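Local coordinates for protein glycosyl hydrolase family 10 (Prevotella bryantii, PDB 4MGQ) that probably hydrolyses internal beta-1,4-xylosidic linkages in xylan as a whole enzyme, this chain being its calcium-binding carbohydrate-binding module, at residues Y49-R54 and P76-K81; T64-P67 and Q73-P76; D116-L121 and N127-G132; W141-P144 and E148-I151. One frame throughout, in Å; residues are numbered along the deposited sequence.

In the fold
All four contacts belong to a two-sheet antiparallel beta-sandwich. Contact 1 is buried and purely apolar: strand 48-57 of one sheet faces the approach to strand 80-82 of the other. Contact 2 shares P76 with it and continues the same loop outward, where a tryptophan-tyrosine pair is partly open to solvent. Contact 3, also buried, mixes backbone and asparagine-mediated hydrogen bonds with apolar packing as a loop folds back on strand 111-121, and D116 binds calcium. Contact 4, partly buried and about 20 Å from contact 1 between centres, links edge strands 141-142 and 151-155, a lysine chain lying on a tyrosine face; W141 NE1 donates to N131 O of contact 3.

Contact 1. Residues Y49-R54 and P76-K81; sequences YTLKLR and PTPSFK
P78 makes the first touch on strand 48-57: its CB meets CB of L51 at 3.6 Å, and CD2 of L51 reaches over to the same CB at 3.8 Å. The two side chains cross at about a right angle, a compact ring lying against the branch of the leucine. L51 leaves the strand with CG on the far side from its N (chi1 178°), and CD2 then lies near both P78 and F80. S79 turns its CB away from the strand, and its hydroxyl shares a 2.8 Å hydrogen bond with T77 OG1, small polar residues suiting this partly exposed side; S79 OG also bonds to V65 N of strand 61-69. The fold here is a beta-sandwich: strand 48-57 lies in one sheet, while the chain from P78 enters 80-82, an outermost strand of the other, and no hydrogen bond joins the two segments. F80 crosses the gap between the sheets with a broad ring. CD2 of L53 sits over one face of that ring, 4.2 Å from its centroid and displaced toward the rim, a CH-pi contact, while the sister methyl CD1 comes within 3.9 Å of F80 CZ. CD2 of L51 approaches F80 CE1 obliquely at 4.1 Å. Around the same ring V63 and V65 supply packing from strand 61-69 and V89 from strand 87-94.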
loop_
_atom_site.group_PDB
_atom_site.type_symbol
_atom_site.label_atom_id
_atom_site.label_comp_id
_atom_site.label_asym_id
_atom_site.label_seq_id
_atom_site.Cartn_x
_atom_site.Cartn_y
_atom_site.Cartn_z
ATOM N N TYR A 49 -7.872 11.813 5.590
ATOM C CA TYR A 49 -7.946 10.459 5.058
ATOM C C TYR A 49 -7.076 9.553 5.904
ATOM O O TYR A 49 -6.047 9.980 6.418
ATOM C CB TYR A 49 -7.498 10.427 3.594
ATOM C CG TYR A 49 -8.406 11.245 2.720
ATOM C CD1 TYR A 49 -8.226 12.614 2.595
ATOM C CD2 TYR A 49 -9.469 10.649 2.052
ATOM C CE1 TYR A 49 -9.082 13.380 1.802
ATOM C CE2 TYR A 49 -10.323 11.397 1.256
ATOM C CZ TYR A 49 -10.128 12.763 1.151
ATOM O OH TYR A 49 -10.978 13.513 0.380
ATOM N N THR A 50 -7.493 8.304 6.055
ATOM C CA THR A 50 -6.755 7.371 6.903
ATOM C C THR A 50 -6.293 6.175 6.091
ATOM O O THR A 50 -7.105 5.449 5.509
ATOM C CB THR A 50 -7.614 6.892 8.094
ATOM O OG1 THR A 50 -7.983 8.016 8.899
ATOM C CG2 THR A 50 -6.847 5.894 8.956
ATOM N N LEU A 51 -4.976 5.988 6.022
ATOM C CA LEU A 51 -4.415 4.821 5.355
ATOM C C LEU A 51 -4.327 3.676 6.354
ATOM O O LEU A 51 -3.703 3.823 7.399
ATOM C CB LEU A 51 -3.021 5.137 4.789
ATOM C CG LEU A 51 -2.289 3.987 4.090
ATOM C CD1 LEU A 51 -2.988 3.560 2.801
ATOM C CD2 LEU A 51 -0.835 4.370 3.791
ATOM N N LYS A 52 -4.959 2.545 6.046
ATOM C CA LYS A 52 -4.812 1.344 6.863
ATOM C C LYS A 52 -4.211 0.235 6.036
ATOM O O LYS A 52 -4.533 0.101 4.853
ATOM C CB LYS A 52 -6.159 0.874 7.416
ATOM C CG LYS A 52 -6.838 1.843 8.339
ATOM C CD LYS A 52 -8.106 1.181 8.901
ATOM C CE LYS A 52 -8.880 2.119 9.784
ATOM N NZ LYS A 52 -10.135 1.455 10.269
ATOM N N LEU A 53 -3.378 -0.591 6.660
ATOM C CA LEU A 53 -2.848 -1.774 5.993
ATOM C C LEU A 53 -2.119 -2.639 7.007
ATOM O O LEU A 53 -1.961 -2.237 8.162
ATOM C CB LEU A 53 -1.915 -1.367 4.841
ATOM C CG LEU A 53 -0.611 -0.639 5.194
ATOM C CD1 LEU A 53 0.572 -1.372 4.559
ATOM C CD2 LEU A 53 -0.630 0.824 4.785
ATOM N N ARG A 54 -1.708 -3.836 6.599
ATOM C CA ARG A 54 -0.679 -4.535 7.362
ATOM C C ARG A 54 0.555 -4.636 6.483
ATOM O O ARG A 54 0.453 -4.721 5.258
ATOM C CB ARG A 54 -1.136 -5.918 7.853
ATOM C CG ARG A 54 -1.568 -6.906 6.789
ATOM C CD ARG A 54 -1.937 -8.269 7.422
ATOM N NE ARG A 54 -2.255 -9.224 6.374
ATOM C CZ ARG A 54 -1.744 -10.448 6.284
ATOM N NH1 ARG A 54 -0.916 -10.898 7.218
ATOM N NH2 ARG A 54 -2.080 -11.227 5.269
ATOM N N PRO A 76 1.424 16.927 5.659
ATOM C CA PRO A 76 1.446 15.651 6.376
ATOM C C PRO A 76 1.137 14.503 5.429
ATOM O O PRO A 76 0.494 14.714 4.404
ATOM C CB PRO A 76 0.333 15.810 7.410
ATOM C CG PRO A 76 -0.670 16.677 6.707
ATOM C CD PRO A 76 0.141 17.631 5.844
ATOM N N THR A 77 1.582 13.304 5.776
ATOM C CA THR A 77 1.402 12.150 4.921
ATOM C C THR A 77 0.983 10.942 5.741
ATOM O O THR A 77 1.076 10.969 6.970
ATOM C CB THR A 77 2.700 11.793 4.182
ATOM O OG1 THR A 77 3.662 11.346 5.139
ATOM C CG2 THR A 77 3.253 12.978 3.392
ATOM N N PRO A 78 0.537 9.869 5.065
ATOM C CA PRO A 78 0.287 8.621 5.786
ATOM C C PRO A 78 1.523 7.725 5.858
ATOM O O PRO A 78 1.386 6.507 5.902
ATOM C CB PRO A 78 -0.812 7.961 4.958
ATOM C CG PRO A 78 -0.516 8.412 3.539
ATOM C CD PRO A 78 0.043 9.820 3.673
ATOM N N SER A 79 2.711 8.323 5.870
ATOM C CA SER A 79 3.941 7.542 5.977
ATOM C C SER A 79 3.892 6.708 7.253
ATOM O O SER A 79 3.303 7.126 8.258
ATOM C CB SER A 79 5.164 8.452 5.979
ATOM O OG SER A 79 5.292 9.109 4.733
ATOM N N PHE A 80 4.500 5.530 7.215
ATOM C CA PHE A 80 4.373 4.615 8.340
ATOM C C PHE A 80 5.660 3.843 8.555
ATOM O O PHE A 80 6.673 4.097 7.895
ATOM C CB PHE A 80 3.194 3.654 8.120
ATOM C CG PHE A 80 3.265 2.871 6.834
ATOM C CD1 PHE A 80 2.786 3.408 5.648
ATOM C CD2 PHE A 80 3.794 1.588 6.815
ATOM C CE1 PHE A 80 2.845 2.694 4.469
ATOM C CE2 PHE A 80 3.852 0.856 5.635
ATOM C CZ PHE A 80 3.369 1.415 4.457
ATOM N N LYS A 81 5.620 2.904 9.492
ATOM C CA LYS A 81 6.800 2.110 9.807
ATOM C C LYS A 81 6.507 0.629 9.627
ATOM O O LYS A 81 5.363 0.191 9.745
ATOM C CB LYS A 81 7.274 2.393 11.236
ATOM C CG LYS A 81 7.703 3.840 11.469
ATOM C CD LYS A 81 8.222 4.038 12.880
ATOM C CE LYS A 81 8.673 5.475 13.108
ATOM N NZ LYS A 81 9.998 5.745 12.480
#

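Contact 2. Residues T64-P67 and Q73-P76; sequences TVWP and QYWP
Y74 stands its ring edge on the indole of W66, with CD1 3.5 Å from CE2 of the tryptophan and over the middle of its face. CE1 of Y74 follows along the same edge, 3.6 Å from W66 CD2. The planes are 81° apart and the centroid of the five-membered ring lies 4.8 Å from that of the tyrosine, so this is a T-shaped stack in which slightly positive ring hydrogens meet the pi cloud of an electron-rich indole. Both side chains hold CG anti to the carbonyl carbon, each leaving beside its own backbone N, and the Y74 ring ends edge-on over the indole. Within the sandwich, the loop 73-76 folds back beside the later part of strand 61-69 before leading to edge strand 80-82. There Q73 N donates to P67 O at 2.9 Å in an almost straight bond (172°). The return bond of a regular antiparallel pair is missing, because proline has no N-H: P67 CD occupies that position, 3.3 Å from Q73 O, and this buried carbonyl has no polar partner. A cis peptide precedes P76. The amide of Q73, donor and acceptor at once, joins the loop to strand 87-94 and what follows it: NE2 gives a 2.8 Å bond to P76 O, lying in both the amide and the carbonyl plane, and also reaches E94 O, while OE1 takes K96 N.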
loop_
_atom_site.group_PDB
_atom_site.type_symbol
_atom_site.label_atom_id
_atom_site.label_comp_id
_atom_site.label_asym_id
_atom_site.label_seq_id
_atom_site.Cartn_x
_atom_site.Cartn_y
_atom_site.Cartn_z
ATOM N N THR A 64 7.906 5.574 3.337
ATOM C CA THR A 64 7.467 6.918 2.982
ATOM C C THR A 64 6.361 6.891 1.927
ATOM O O THR A 64 6.479 6.192 0.915
ATOM C CB THR A 64 8.658 7.739 2.459
ATOM O OG1 THR A 64 9.641 7.824 3.491
ATOM C CG2 THR A 64 8.231 9.138 2.073
ATOM N N VAL A 65 5.290 7.636 2.191
ATOM C CA VAL A 65 4.185 7.780 1.241
ATOM C C VAL A 65 3.914 9.256 0.975
ATOM O O VAL A 65 3.613 10.005 1.900
ATOM C CB VAL A 65 2.881 7.122 1.749
ATOM C CG1 VAL A 65 1.789 7.255 0.701
ATOM C CG2 VAL A 65 3.100 5.636 2.089
ATOM N N TRP A 66 4.040 9.682 -0.280
ATOM C CA TRP A 66 3.717 11.060 -0.658
ATOM C C TRP A 66 2.470 11.082 -1.529
ATOM O O TRP A 66 2.496 10.560 -2.645
ATOM C CB TRP A 66 4.861 11.727 -1.436
ATOM C CG TRP A 66 6.161 11.856 -0.706
ATOM C CD1 TRP A 66 6.353 11.990 0.643
ATOM C CD2 TRP A 66 7.459 11.869 -1.301
ATOM N NE1 TRP A 66 7.706 12.078 0.918
ATOM C CE2 TRP A 66 8.400 12.005 -0.262
ATOM C CE3 TRP A 66 7.917 11.772 -2.621
ATOM C CZ2 TRP A 66 9.775 12.054 -0.501
ATOM C CZ3 TRP A 66 9.277 11.823 -2.859
ATOM C CH2 TRP A 66 10.193 11.953 -1.801
ATOM N N PRO A 67 1.385 11.690 -1.032
ATOM C CA PRO A 67 0.218 11.928 -1.894
ATOM C C PRO A 67 0.571 12.915 -3.003
ATOM O O PRO A 67 1.383 13.805 -2.778
ATOM C CB PRO A 67 -0.815 12.530 -0.942
ATOM C CG PRO A 67 -0.372 12.078 0.443
ATOM C CD PRO A 67 1.142 12.128 0.351
ATOM N N GLN A 73 2.471 16.343 -1.965
ATOM C CA GLN A 73 2.315 16.643 -0.548
ATOM C C GLN A 73 3.339 15.855 0.257
ATOM O O GLN A 73 3.222 14.632 0.398
ATOM C CB GLN A 73 0.895 16.330 -0.067
ATOM C CG GLN A 73 0.653 16.768 1.369
ATOM C CD GLN A 73 -0.823 16.869 1.730
ATOM O OE1 GLN A 73 -1.620 17.435 0.979
ATOM N NE2 GLN A 73 -1.183 16.344 2.903
ATOM N N TYR A 74 4.363 16.551 0.750
ATOM C CA TYR A 74 5.425 15.904 1.519
ATOM C C TYR A 74 5.099 15.854 3.000
ATOM O O TYR A 74 5.674 15.053 3.733
ATOM C CB TYR A 74 6.760 16.627 1.308
ATOM C CG TYR A 74 7.202 16.595 -0.126
ATOM C CD1 TYR A 74 7.645 15.418 -0.712
ATOM C CD2 TYR A 74 7.151 17.743 -0.909
ATOM C CE1 TYR A 74 8.034 15.384 -2.047
ATOM C CE2 TYR A 74 7.540 17.725 -2.221
ATOM C CZ TYR A 74 7.976 16.550 -2.789
ATOM O OH TYR A 74 8.348 16.550 -4.111
ATOM N N TRP A 75 4.176 16.710 3.427
ATOM C CA TRP A 75 3.726 16.768 4.821
ATOM C C TRP A 75 2.383 17.475 4.888
ATOM O O TRP A 75 2.197 18.503 4.233
ATOM C CB TRP A 75 4.747 17.507 5.704
ATOM C CG TRP A 75 4.411 17.445 7.166
ATOM C CD1 TRP A 75 3.449 18.161 7.821
ATOM C CD2 TRP A 75 5.017 16.601 8.144
ATOM N NE1 TRP A 75 3.425 17.814 9.150
ATOM C CE2 TRP A 75 4.380 16.859 9.373
ATOM C CE3 TRP A 75 6.042 15.655 8.102
ATOM C CZ2 TRP A 75 4.735 16.203 10.550
ATOM C CZ3 TRP A 75 6.389 14.999 9.271
ATOM C CH2 TRP A 75 5.739 15.280 10.477
ATOM N N PRO A 76 1.424 16.927 5.659
ATOM C CA PRO A 76 1.446 15.651 6.376
ATOM C C PRO A 76 1.137 14.503 5.429
ATOM O O PRO A 76 0.494 14.714 4.404
ATOM C CB PRO A 76 0.333 15.810 7.410
ATOM C CG PRO A 76 -0.670 16.677 6.707
ATOM C CD PRO A 76 0.141 17.631 5.844
#

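Contact 3. Residues D116-L121 and N127-G132; sequences DDVQLL and NLIANG. With CA (calcium ion), chain B.
An Asx turn at N127 and one side of a calcium site mark the two ends of this contact, in which the loop 127-132 doubles back beside strand 111-121 of the sandwich. N127 OD1 receives I129 N at 3.1 Å, closing the turn, and L120 N at 3.0 Å from the opposite face of its carboxamide plane. Its CG lies anti to the backbone N (chi1 -179°), reaching over to strand 111-121, where OD1 takes the place of a main-chain carbonyl. L128 N completes the pairing by donating to L120 O at 2.7 Å. The other half of the amide, ND2, donates to a water, which in turn donates to V118 O. Beneath these bonds I129 CG1 packs on L120 CB at 3.7 Å, branched side chains filling the interior. Farther along, V118 N bonds to G132 O at 3.0 Å while G132 CA approaches V118 O at 3.4 Å; such closeness suits a residue without CB, which would collide with that oxygen. Beyond the corner at D117, D116 grips the calcium with both carboxylate oxygens, each 2.5 Å away; the backbone O of H17 and T133, OE2 of E135 and two waters complete the site. The negative charge of D116 is thus probably stabilised by calcium and R54, that of D117 by R54 and a calcium-bound water donating to its OD1.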
loop_
_atom_site.group_PDB
_atom_site.type_symbol
_atom_site.label_atom_id
_atom_site.label_comp_id
_atom_site.label_asym_id
_atom_site.label_seq_id
_atom_site.Cartn_x
_atom_site.Cartn_y
_atom_site.Cartn_z
ATOM N N ASP A 116 -0.728 -5.921 2.771
ATOM C CA ASP A 116 -2.054 -6.517 2.599
ATOM C C ASP A 116 -3.102 -5.661 3.295
ATOM O O ASP A 116 -2.775 -4.794 4.120
ATOM C CB ASP A 116 -2.075 -7.954 3.155
ATOM C CG ASP A 116 -3.235 -8.794 2.614
ATOM O OD1 ASP A 116 -3.863 -8.408 1.595
ATOM O OD2 ASP A 116 -3.490 -9.866 3.203
ATOM N N ASP A 117 -4.363 -5.900 2.942
ATOM C CA ASP A 117 -5.492 -5.259 3.607
ATOM C C ASP A 117 -5.376 -3.736 3.569
ATOM O O ASP A 117 -5.607 -3.041 4.559
ATOM C CB ASP A 117 -5.600 -5.789 5.028
ATOM C CG ASP A 117 -5.753 -7.302 5.058
ATOM O OD1 ASP A 117 -6.633 -7.805 4.330
ATOM O OD2 ASP A 117 -4.985 -7.986 5.773
ATOM N N VAL A 118 -5.013 -3.227 2.397
ATOM C CA VAL A 118 -4.818 -1.797 2.212
ATOM C C VAL A 118 -6.154 -1.092 2.006
ATOM O O VAL A 118 -6.919 -1.438 1.095
ATOM C CB VAL A 118 -3.913 -1.509 1.010
ATOM C CG1 VAL A 118 -3.603 -0.009 0.927
ATOM C CG2 VAL A 118 -2.628 -2.336 1.096
ATOM N N GLN A 119 -6.429 -0.132 2.878
ATOM C CA GLN A 119 -7.625 0.709 2.785
ATOM C C GLN A 119 -7.220 2.170 2.845
ATOM O O GLN A 119 -6.209 2.517 3.459
ATOM C CB GLN A 119 -8.601 0.411 3.925
ATOM C CG GLN A 119 -9.006 -1.036 4.048
ATOM C CD GLN A 119 -9.968 -1.264 5.205
ATOM O OE1 GLN A 119 -10.897 -2.061 5.103
ATOM N NE2 GLN A 119 -9.732 -0.592 6.311
ATOM N N LEU A 120 -8.031 3.032 2.244
ATOM C CA LEU A 120 -7.848 4.466 2.412
ATOM C C LEU A 120 -9.219 5.062 2.639
ATOM O O LEU A 120 -10.024 5.126 1.708
ATOM C CB LEU A 120 -7.182 5.103 1.197
ATOM C CG LEU A 120 -6.894 6.601 1.326
ATOM C CD1 LEU A 120 -5.798 6.896 2.371
ATOM C CD2 LEU A 120 -6.547 7.213 -0.030
ATOM N N LEU A 121 -9.487 5.451 3.881
ATOM C CA LEU A 121 -10.836 5.859 4.274
ATOM C C LEU A 121 -11.005 7.365 4.292
ATOM O O LEU A 121 -10.207 8.085 4.888
ATOM C CB LEU A 121 -11.165 5.264 5.638
ATOM C CG LEU A 121 -10.674 3.824 5.489
ATOM C CD1 LEU A 121 -10.209 3.209 6.767
ATOM C CD2 LEU A 121 -11.661 2.950 4.730
ATOM N N ASN A 127 -14.094 3.556 1.660
ATOM C CA ASN A 127 -12.782 3.032 1.289
ATOM C C ASN A 127 -12.484 3.344 -0.175
ATOM O O ASN A 127 -13.253 2.972 -1.072
ATOM C CB ASN A 127 -12.731 1.522 1.559
ATOM C CG ASN A 127 -11.391 0.892 1.214
ATOM O OD1 ASN A 127 -10.387 1.582 1.007
ATOM N ND2 ASN A 127 -11.370 -0.437 1.158
ATOM N N LEU A 128 -11.378 4.047 -0.409
ATOM C CA LEU A 128 -11.020 4.507 -1.742
ATOM C C LEU A 128 -9.950 3.648 -2.424
ATOM O O LEU A 128 -9.453 4.009 -3.489
ATOM C CB LEU A 128 -10.547 5.958 -1.673
ATOM C CG LEU A 128 -11.584 6.912 -1.078
ATOM C CD1 LEU A 128 -11.036 8.340 -1.037
ATOM C CD2 LEU A 128 -12.897 6.847 -1.876
ATOM N N ILE A 129 -9.585 2.521 -1.819
ATOM C CA ILE A 129 -8.668 1.598 -2.485
ATOM C C ILE A 129 -9.448 0.474 -3.156
ATOM O O ILE A 129 -10.141 -0.296 -2.488
ATOM C CB ILE A 129 -7.641 0.989 -1.504
ATOM C CG1 ILE A 129 -6.748 2.085 -0.912
ATOM C CG2 ILE A 129 -6.815 -0.112 -2.199
ATOM C CD1 ILE A 129 -5.839 2.752 -1.929
ATOM N N ALA A 130 -9.325 0.387 -4.475
ATOM C CA ALA A 130 -10.089 -0.576 -5.266
ATOM C C ALA A 130 -9.669 -2.019 -5.002
ATOM O O ALA A 130 -10.516 -2.914 -4.908
ATOM C CB ALA A 130 -9.952 -0.260 -6.750
ATOM N N ASN A 131 -8.363 -2.248 -4.905
ATOM C CA ASN A 131 -7.837 -3.595 -4.758
ATOM C C ASN A 131 -6.802 -3.644 -3.646
ATOM O O ASN A 131 -5.612 -3.486 -3.899
ATOM C CB ASN A 131 -7.233 -4.068 -6.079
ATOM C CG ASN A 131 -6.534 -5.409 -5.961
ATOM O OD1 ASN A 131 -6.836 -6.214 -5.075
ATOM N ND2 ASN A 131 -5.594 -5.655 -6.864
ATOM N N GLY A 132 -7.270 -3.859 -2.421
ATOM C CA GLY A 132 -6.406 -3.868 -1.255
ATOM C C GLY A 132 -6.231 -5.236 -0.631
ATOM O O GLY A 132 -5.511 -5.373 0.356
HETATM CA CA CA B . -4.959 -10.598 1.271
HETATM O O HOH W 1 -6.919 -9.616 2.290
HETATM O O HOH W 2 -9.326 -2.458 0.823
HETATM O O HOH W 3 -5.408 -12.132 3.112
#

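Contact 4. Residues W141-P144 and E148-I151; sequences WTKP and EYEI
Over one face of the Y149 ring runs the aliphatic chain of K143, whose CD lies 3.8 Å from the ring centroid and somewhat toward the rim, a CH-pi contact. At the phenol end the K143 CB rests 3.4 Å from OH of Y149, the two side chains sliding past each other in opposite directions. The other flat group, the indole of W141, leads away from the segment 148-151: its ring meets F134 and its NE1 donates to N131 O. K143 starts from the crowded position, CG between backbone N and carbonyl carbon (chi1 66°), and its extended chain brings CE to within 3.1 Å of Y149 O, where methylene hydrogens next to the ammonium are probably polarised enough to suit a carbonyl. The bend at the last torsion then turns NZ to P144 O at 3.2 Å and to H147 O; at 5.9 Å from the ring centroid of Y149 the cation-pi attraction of NZ is weak at most. The methylenes of lysine thus suit the ring face, and its ammonium suits the two carbonyls. The short connection here joins the edges of the two sheets of the sandwich, strand 141-142 in one and strand 151-155 in the other. At its far end I151 points its CB toward 141-144, and its slender CD1 slips against the backbone, 3.6 Å from W141 O and 3.8 Å from T142 C. The hydroxyl of Y149 is hydrogen-bonded to E34 O, and both Y149 and I151 pack on L35 of the neighbouring strand 34-37.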
loop_
_atom_site.group_PDB
_atom_site.type_symbol
_atom_site.label_atom_id
_atom_site.label_comp_id
_atom_site.label_asym_id
_atom_site.label_seq_id
_atom_site.Cartn_x
_atom_site.Cartn_y
_atom_site.Cartn_z
ATOM N N TRP A 141 -2.167 -1.320 -8.976
ATOM C CA TRP A 141 -0.884 -0.965 -8.387
ATOM C C TRP A 141 0.145 -0.891 -9.501
ATOM O O TRP A 141 0.353 -1.865 -10.223
ATOM C CB TRP A 141 -0.495 -1.984 -7.307
ATOM C CG TRP A 141 -1.425 -1.929 -6.120
ATOM C CD1 TRP A 141 -2.681 -2.484 -6.020
ATOM C CD2 TRP A 141 -1.188 -1.250 -4.882
ATOM N NE1 TRP A 141 -3.224 -2.193 -4.793
ATOM C CE2 TRP A 141 -2.330 -1.439 -4.073
ATOM C CE3 TRP A 141 -0.123 -0.499 -4.380
ATOM C CZ2 TRP A 141 -2.431 -0.908 -2.787
ATOM C CZ3 TRP A 141 -0.223 0.025 -3.105
ATOM C CH2 TRP A 141 -1.370 -0.187 -2.317
ATOM N N THR A 142 0.768 0.271 -9.659
ATOM C CA THR A 142 1.696 0.473 -10.771
ATOM C C THR A 142 3.053 1.027 -10.349
ATOM O O THR A 142 3.293 1.329 -9.186
ATOM C CB THR A 142 1.109 1.433 -11.829
ATOM O OG1 THR A 142 0.839 2.711 -11.239
ATOM C CG2 THR A 142 -0.182 0.856 -12.417
ATOM N N LYS A 143 3.930 1.178 -11.332
ATOM C CA LYS A 143 5.260 1.715 -11.099
ATOM C C LYS A 143 5.706 2.469 -12.349
ATOM O O LYS A 143 5.112 2.298 -13.411
ATOM C CB LYS A 143 6.241 0.594 -10.777
ATOM C CG LYS A 143 6.473 -0.342 -11.949
ATOM C CD LYS A 143 7.543 -1.361 -11.656
ATOM C CE LYS A 143 7.807 -2.230 -12.864
ATOM N NZ LYS A 143 8.287 -1.422 -14.023
ATOM N N PRO A 144 6.735 3.318 -12.227
ATOM C CA PRO A 144 7.301 3.864 -13.463
ATOM C C PRO A 144 7.827 2.728 -14.326
ATOM O O PRO A 144 8.376 1.762 -13.801
ATOM C CB PRO A 144 8.431 4.768 -12.967
ATOM C CG PRO A 144 8.037 5.127 -11.553
ATOM C CD PRO A 144 7.382 3.876 -11.024
ATOM N N GLU A 148 13.029 -1.117 -12.415
ATOM C CA GLU A 148 13.205 -2.530 -12.714
ATOM C C GLU A 148 12.965 -3.405 -11.487
ATOM O O GLU A 148 13.904 -3.847 -10.823
ATOM C CB GLU A 148 14.606 -2.780 -13.278
ATOM C CG GLU A 148 14.873 -2.027 -14.575
ATOM C CD GLU A 148 16.330 -2.098 -15.016
ATOM O OE1 GLU A 148 17.010 -3.093 -14.681
ATOM O OE2 GLU A 148 16.792 -1.158 -15.700
ATOM N N TYR A 149 11.692 -3.630 -11.181
ATOM C CA TYR A 149 11.305 -4.590 -10.158
ATOM C C TYR A 149 9.947 -5.154 -10.558
ATOM O O TYR A 149 9.307 -4.618 -11.463
ATOM C CB TYR A 149 11.266 -3.940 -8.774
ATOM C CG TYR A 149 10.118 -2.979 -8.506
ATOM C CD1 TYR A 149 8.904 -3.447 -8.006
ATOM C CD2 TYR A 149 10.255 -1.612 -8.711
ATOM C CE1 TYR A 149 7.852 -2.586 -7.734
ATOM C CE2 TYR A 149 9.195 -0.728 -8.437
ATOM C CZ TYR A 149 7.995 -1.240 -7.948
ATOM O OH TYR A 149 6.940 -0.408 -7.657
ATOM N N GLU A 150 9.515 -6.225 -9.899
ATOM C CA GLU A 150 8.227 -6.835 -10.210
ATOM C C GLU A 150 7.213 -6.637 -9.094
ATOM O O GLU A 150 7.519 -6.866 -7.933
ATOM C CB GLU A 150 8.379 -8.332 -10.444
ATOM C CG GLU A 150 9.521 -8.744 -11.337
ATOM C CD GLU A 150 9.745 -10.241 -11.266
ATOM O OE1 GLU A 150 10.897 -10.666 -11.021
ATOM O OE2 GLU A 150 8.754 -10.988 -11.435
ATOM N N ILE A 151 6.006 -6.226 -9.464
ATOM C CA ILE A 151 4.878 -6.212 -8.545
ATOM C C ILE A 151 4.188 -7.568 -8.633
ATOM O O ILE A 151 3.687 -7.935 -9.695
ATOM C CB ILE A 151 3.888 -5.096 -8.884
ATOM C CG1 ILE A 151 4.596 -3.740 -8.880
ATOM C CG2 ILE A 151 2.704 -5.112 -7.921
ATOM C CD1 ILE A 151 3.748 -2.601 -9.419
#